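Local atomic coordinates of putative O-GlcNAcase nagJ (Clostridium perfringens, PDB entry 6PV5), a protein that probably acts as a hexosaminidase of glycoside hydrolase family 84, this chain being the part with the N-terminal domain, the catalytic barrel and a helical region. Residues A[130-135]-A[214-219]; A[163-168]-A[178-183]. All blocks are in the same frame, centred on the assembly; numbering follows the deposited sequence.

Contact 1: A[130-135]-A[214-219]; sequences EGYVLV and EYKMNA
Glu130 and Lys216 mark the nearest backbone approach of 130-135 and 214-219, with CA atoms 9.2 Å apart. The backbones do not pair, so side chains bridge the gap. Strand 132-137 starts in the first segment; the second links helix 202-214 to strand 219-222.

The Glu130 carboxylate reaches the Asn218 amide. Asn218 ND2 donates to Glu130 OE2 over 2.7 Å, and the bond is nearly straight at 169°. It uses the syn lone pair of OE2, and this oxygen lies almost in the amide plane. The carboxylate and amide planes are turned 47° from each other. Glu130 runs extended beyond CG, with chi2 at 172°, which carries its carboxylate across to the amide. Arg189 forms a salt bridge with Glu130 OE1. Asn218 ND2 also donates to Lys187 O, and Asn218 OD1 accepts from Arg189 N, so both ends of the buried amide are engaged.

The second touch is looser. The Lys216 chain crosses the Tyr132 side chain at about a right angle, and Lys216 CE lies 3.8 Å from Tyr132 OH. The phenol oxygen and Lys216 NZ are each hydrogen-bonded to Ser161 OG, so the serine joins their polar ends.

The contact lies at the junction of the N-terminal domain with the eight-stranded (beta/alpha) barrel expected of the family 84 catalytic domain. Trp457 of helix 446-457 packs on Tyr132 and Lys216. Tyr157 of helix 152-163 touches Glu130, Lys216 and Asn218, while Met188 of barrel strand 188-192 lies against Asn218.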
loop_
_atom_site.group_PDB
_atom_site.type_symbol
_atom_site.label_atom_id
_atom_site.label_comp_id
_atom_site.label_asym_id
_atom_site.label_seq_id
_atom_site.Cartn_x
_atom_site.Cartn_y
_atom_site.Cartn_z
ATOM N N GLU A 130 -1.396 19.201 2.040
ATOM C CA GLU A 130 -1.427 18.123 3.022
ATOM C C GLU A 130 -0.270 18.250 4.010
ATOM O O GLU A 130 -0.171 17.456 4.940
ATOM C CB GLU A 130 -1.444 16.734 2.363
ATOM C CG GLU A 130 -2.655 16.464 1.481
ATOM C CD GLU A 130 -2.596 15.174 0.668
ATOM O OE1 GLU A 130 -1.490 14.801 0.213
ATOM O OE2 GLU A 130 -3.660 14.556 0.468
ATOM N N GLY A 131 0.608 19.237 3.813
ATOM C CA GLY A 131 1.657 19.513 4.788
ATOM C C GLY A 131 1.068 19.939 6.135
ATOM O O GLY A 131 -0.082 20.373 6.194
ATOM N N TYR A 132 1.844 19.768 7.217
ATOM C CA TYR A 132 1.440 20.222 8.540
ATOM C C TYR A 132 2.677 20.421 9.401
ATOM O O TYR A 132 3.745 19.886 9.096
ATOM C CB TYR A 132 0.490 19.232 9.226
ATOM C CG TYR A 132 1.094 17.886 9.556
ATOM C CD1 TYR A 132 1.760 17.675 10.755
ATOM C CD2 TYR A 132 1.025 16.831 8.659
ATOM C CE1 TYR A 132 2.332 16.450 11.057
ATOM C CE2 TYR A 132 1.591 15.597 8.945
ATOM C CZ TYR A 132 2.246 15.406 10.149
ATOM O OH TYR A 132 2.829 14.208 10.439
ATOM N N VAL A 133 2.511 21.211 10.469
ATOM C CA VAL A 133 3.476 21.237 11.559
ATOM C C VAL A 133 2.771 20.769 12.831
ATOM O O VAL A 133 1.584 21.032 13.019
ATOM C CB VAL A 133 4.160 22.610 11.724
ATOM C CG1 VAL A 133 5.174 22.597 12.862
ATOM C CG2 VAL A 133 4.846 23.051 10.438
ATOM N N LEU A 134 3.513 20.025 13.662
ATOM C CA LEU A 134 3.019 19.498 14.922
ATOM C C LEU A 134 4.096 19.737 15.975
ATOM O O LEU A 134 5.241 19.316 15.803
ATOM C CB LEU A 134 2.710 18.005 14.752
ATOM C CG LEU A 134 2.228 17.251 15.994
ATOM C CD1 LEU A 134 0.826 17.686 16.402
ATOM C CD2 LEU A 134 2.246 15.749 15.751
ATOM N N VAL A 135 3.718 20.466 17.036
ATOM C CA VAL A 135 4.638 20.822 18.108
ATOM C C VAL A 135 4.028 20.396 19.441
ATOM O O VAL A 135 2.817 20.457 19.629
ATOM C CB VAL A 135 4.984 22.327 18.110
ATOM C CG1 VAL A 135 6.225 22.621 18.943
ATOM C CG2 VAL A 135 5.141 22.896 16.704
ATOM N N GLU A 214 -5.757 6.545 8.490
ATOM C CA GLU A 214 -4.870 6.357 9.620
ATOM C C GLU A 214 -3.410 6.572 9.218
ATOM O O GLU A 214 -2.611 7.061 10.020
ATOM C CB GLU A 214 -5.103 4.972 10.226
ATOM C CG GLU A 214 -4.481 4.821 11.603
ATOM C CD GLU A 214 -5.261 5.428 12.761
ATOM O OE1 GLU A 214 -4.954 5.076 13.926
ATOM O OE2 GLU A 214 -6.175 6.246 12.507
ATOM N N TYR A 215 -3.074 6.219 7.968
ATOM C CA TYR A 215 -1.679 6.186 7.556
ATOM C C TYR A 215 -1.416 7.148 6.394
ATOM O O TYR A 215 -0.388 7.048 5.720
ATOM C CB TYR A 215 -1.236 4.733 7.348
ATOM C CG TYR A 215 -1.259 3.990 8.659
ATOM C CD1 TYR A 215 -0.275 4.228 9.598
ATOM C CD2 TYR A 215 -2.295 3.127 8.991
ATOM C CE1 TYR A 215 -0.280 3.587 10.823
ATOM C CE2 TYR A 215 -2.323 2.487 10.224
ATOM C CZ TYR A 215 -1.310 2.723 11.141
ATOM O OH TYR A 215 -1.283 2.137 12.367
ATOM N N LYS A 216 -2.367 8.070 6.184
ATOM C CA LYS A 216 -2.199 9.250 5.349
ATOM C C LYS A 216 -2.153 8.867 3.870
ATOM O O LYS A 216 -1.534 9.574 3.079
ATOM C CB LYS A 216 -0.977 10.075 5.771
ATOM C CG LYS A 216 -0.929 10.504 7.236
ATOM C CD LYS A 216 0.258 11.364 7.561
ATOM C CE LYS A 216 0.322 11.763 9.019
ATOM N NZ LYS A 216 1.192 10.859 9.810
ATOM N N MET A 217 -2.838 7.779 3.499
ATOM C CA MET A 217 -3.114 7.520 2.094
ATOM C C MET A 217 -4.421 8.215 1.736
ATOM O O MET A 217 -5.407 8.061 2.440
ATOM C CB MET A 217 -3.270 6.028 1.800
ATOM C CG MET A 217 -2.116 5.186 2.331
ATOM S SD MET A 217 -2.155 3.489 1.660
ATOM C CE MET A 217 -1.486 3.768 0.020
ATOM N N ASN A 218 -4.440 8.906 0.591
ATOM C CA ASN A 218 -5.445 9.930 0.365
ATOM C C ASN A 218 -6.386 9.525 -0.757
ATOM O O ASN A 218 -7.182 10.346 -1.182
ATOM C CB ASN A 218 -4.809 11.309 0.126
ATOM C CG ASN A 218 -3.983 11.418 -1.145
ATOM O OD1 ASN A 218 -3.819 10.448 -1.890
ATOM N ND2 ASN A 218 -3.468 12.609 -1.420
ATOM N N ALA A 219 -6.297 8.285 -1.264
ATOM C CA ALA A 219 -7.256 7.913 -2.291
ATOM C C ALA A 219 -7.537 6.414 -2.310
ATOM O O ALA A 219 -6.661 5.593 -2.063
ATOM C CB ALA A 219 -6.778 8.376 -3.648
#

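Contact 2: A[163-168]-A[178-183]; sequences KQLIKK and VVIKDE
Leu165 and Val178 make the main apolar touch between 163-168 and 178-183. Leu165 CD1 lies 3.4 Å from Val178 CG2, tighter than usual for two carbons. The other leucine methyl also approaches this branch, with Leu165 CD2 at 4.1 Å from Val178 CG2. The two side chains run alongside each other, pointing opposite ways. The leucine's first torsion, chi1 -102°, lies away from the staggered positions, so the closeness of this pair is doubtful in detail. Val178 turns CG2 to the leucine, while CG1 lies opposite its own carbonyl carbon (chi1 -72°).

Ile180 adds a lighter touch two residues on. Its CD1 is 4.3 Å from Leu165 CD1, so this one leucine methyl meets both residues. Val178 and Ile180 both direct their CB atoms at the facing segment, as alternate residues of a strand do. All three residues are buried.

Here a short, weakly bonded strand, 166-167, forms a beta hairpin with strand 174-182 in the mixed sheet of the N-terminal domain. Its backbone pairing joins Lys167 with Ile174, four residues before Val178. At Leu165 the chains are wider apart, with 9.1 Å between Leu165 CA and Val178 CA. Side chains alone meet there.

Other apolar neighbours extend the patch. Leu134 of strand 132-137 touches both Leu165 and Ile180. Val51 and Met49 of strand 48-51 lie against Val178 and Ile180 respectively.

Backbone polar bonds hold strand 174-182 between two others. Val178 pairs with Thr136 and Ile180 with Leu134, while Val179 pairs with Thr50 and Lys181 with Asp48.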
loop_
_atom_site.group_PDB
_atom_site.type_symbol
_atom_site.label_atom_id
_atom_site.label_comp_id
_atom_site.label_asym_id
_atom_site.label_seq_id
_atom_site.Cartn_x
_atom_site.Cartn_y
_atom_site.Cartn_z
ATOM N N LYS A 163 -2.107 11.353 17.438
ATOM C CA LYS A 163 -2.700 10.133 17.977
ATOM C C LYS A 163 -1.654 9.031 18.159
ATOM O O LYS A 163 -1.849 8.145 18.984
ATOM C CB LYS A 163 -3.880 9.651 17.124
ATOM N N GLN A 164 -0.544 9.106 17.413
ATOM C CA GLN A 164 0.538 8.132 17.500
ATOM C C GLN A 164 1.620 8.596 18.472
ATOM O O GLN A 164 2.541 7.841 18.776
ATOM C CB GLN A 164 1.221 7.915 16.147
ATOM C CG GLN A 164 0.342 7.321 15.057
ATOM C CD GLN A 164 1.144 7.008 13.812
ATOM O OE1 GLN A 164 2.371 6.951 13.822
ATOM N NE2 GLN A 164 0.447 6.775 12.719
ATOM N N LEU A 165 1.531 9.846 18.941
ATOM C CA LEU A 165 2.523 10.369 19.872
ATOM C C LEU A 165 2.149 10.036 21.315
ATOM O O LEU A 165 3.029 9.842 22.150
ATOM C CB LEU A 165 2.676 11.881 19.677
ATOM C CG LEU A 165 3.913 12.325 18.898
ATOM C CD1 LEU A 165 3.808 13.794 18.532
ATOM C CD2 LEU A 165 5.190 12.056 19.685
ATOM N N ILE A 166 0.844 9.979 21.597
ATOM C CA ILE A 166 0.345 9.799 22.950
ATOM C C ILE A 166 0.765 8.428 23.470
ATOM O O ILE A 166 0.451 7.406 22.864
ATOM C CB ILE A 166 -1.187 9.977 23.015
ATOM C CG1 ILE A 166 -1.685 11.173 22.192
ATOM C CG2 ILE A 166 -1.654 10.047 24.466
ATOM C CD1 ILE A 166 -1.182 12.531 22.663
ATOM N N LYS A 167 1.498 8.429 24.590
ATOM C CA LYS A 167 1.684 7.236 25.396
ATOM C C LYS A 167 0.726 7.321 26.582
ATOM O O LYS A 167 0.692 8.337 27.275
ATOM C CB LYS A 167 3.147 7.100 25.835
ATOM N N LYS A 168 -0.076 6.266 26.778
ATOM C CA LYS A 168 -0.941 6.158 27.944
ATOM C C LYS A 168 -0.189 5.422 29.059
ATOM O O LYS A 168 -0.807 5.216 30.122
ATOM C CB LYS A 168 -2.250 5.443 27.593
ATOM N N VAL A 178 7.976 17.285 20.795
ATOM C CA VAL A 178 8.562 17.162 19.467
ATOM C C VAL A 178 8.209 18.396 18.649
ATOM O O VAL A 178 7.211 19.063 18.915
ATOM C CB VAL A 178 8.092 15.895 18.717
ATOM C CG1 VAL A 178 8.679 14.606 19.273
ATOM C CG2 VAL A 178 6.577 15.811 18.603
ATOM N N VAL A 179 9.044 18.661 17.640
ATOM C CA VAL A 179 8.673 19.475 16.497
ATOM C C VAL A 179 8.721 18.566 15.268
ATOM O O VAL A 179 9.753 17.955 14.980
ATOM C CB VAL A 179 9.595 20.702 16.328
ATOM C CG1 VAL A 179 9.090 21.642 15.238
ATOM C CG2 VAL A 179 9.798 21.464 17.634
ATOM N N ILE A 180 7.586 18.475 14.564
ATOM C CA ILE A 180 7.509 17.745 13.311
ATOM C C ILE A 180 7.108 18.734 12.223
ATOM O O ILE A 180 6.112 19.440 12.365
ATOM C CB ILE A 180 6.528 16.552 13.412
ATOM C CG1 ILE A 180 7.091 15.420 14.277
ATOM C CG2 ILE A 180 6.119 16.041 12.039
ATOM C CD1 ILE A 180 6.022 14.588 14.937
ATOM N N LYS A 181 7.907 18.770 11.150
ATOM C CA LYS A 181 7.568 19.482 9.927
ATOM C C LYS A 181 7.397 18.439 8.817
ATOM O O LYS A 181 8.346 17.732 8.492
ATOM C CB LYS A 181 8.663 20.520 9.639
ATOM C CG LYS A 181 8.885 21.554 10.742
ATOM C CD LYS A 181 10.345 21.810 11.085
ATOM N N ASP A 182 6.181 18.319 8.261
ATOM C CA ASP A 182 5.841 17.112 7.522
ATOM C C ASP A 182 4.953 17.408 6.319
ATOM O O ASP A 182 4.058 18.242 6.385
ATOM C CB ASP A 182 5.161 16.083 8.433
ATOM C CG ASP A 182 5.217 14.637 7.943
ATOM O OD1 ASP A 182 6.038 14.327 7.043
ATOM O OD2 ASP A 182 4.460 13.816 8.494
ATOM N N GLU A 183 5.188 16.653 5.237
ATOM C CA GLU A 183 4.425 16.748 3.999
ATOM C C GLU A 183 4.782 15.562 3.097
ATOM O O GLU A 183 5.848 14.961 3.228
ATOM C CB GLU A 183 4.738 18.055 3.257
ATOM C CG GLU A 183 6.221 18.236 2.968
ATOM C CD GLU A 183 6.628 19.508 2.239
ATOM O OE1 GLU A 183 5.758 20.388 2.046
ATOM O OE2 GLU A 183 7.817 19.617 1.869
#

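Following the chain from the N terminus, contact 1 begins at 130-135, where strand 132-137 starts. The chain passes through helix 152-163 to 163-168, turns, and returns along strand 174-182. Contact 2 closes this short loop, with nine residues between its segments. The chain then enters the barrel by strand 188-192 and reaches 214-219 after helix 202-214, closing the far longer loop of contact 1. Contact 2 thus falls wholly within that longer loop. Contact 2 ties parts of the N-terminal domain together, whereas contact 1 ties that domain to the barrel. Neighbouring strands 132-137 and 174-182 join the two contacts, whose centres are about 11 Å apart.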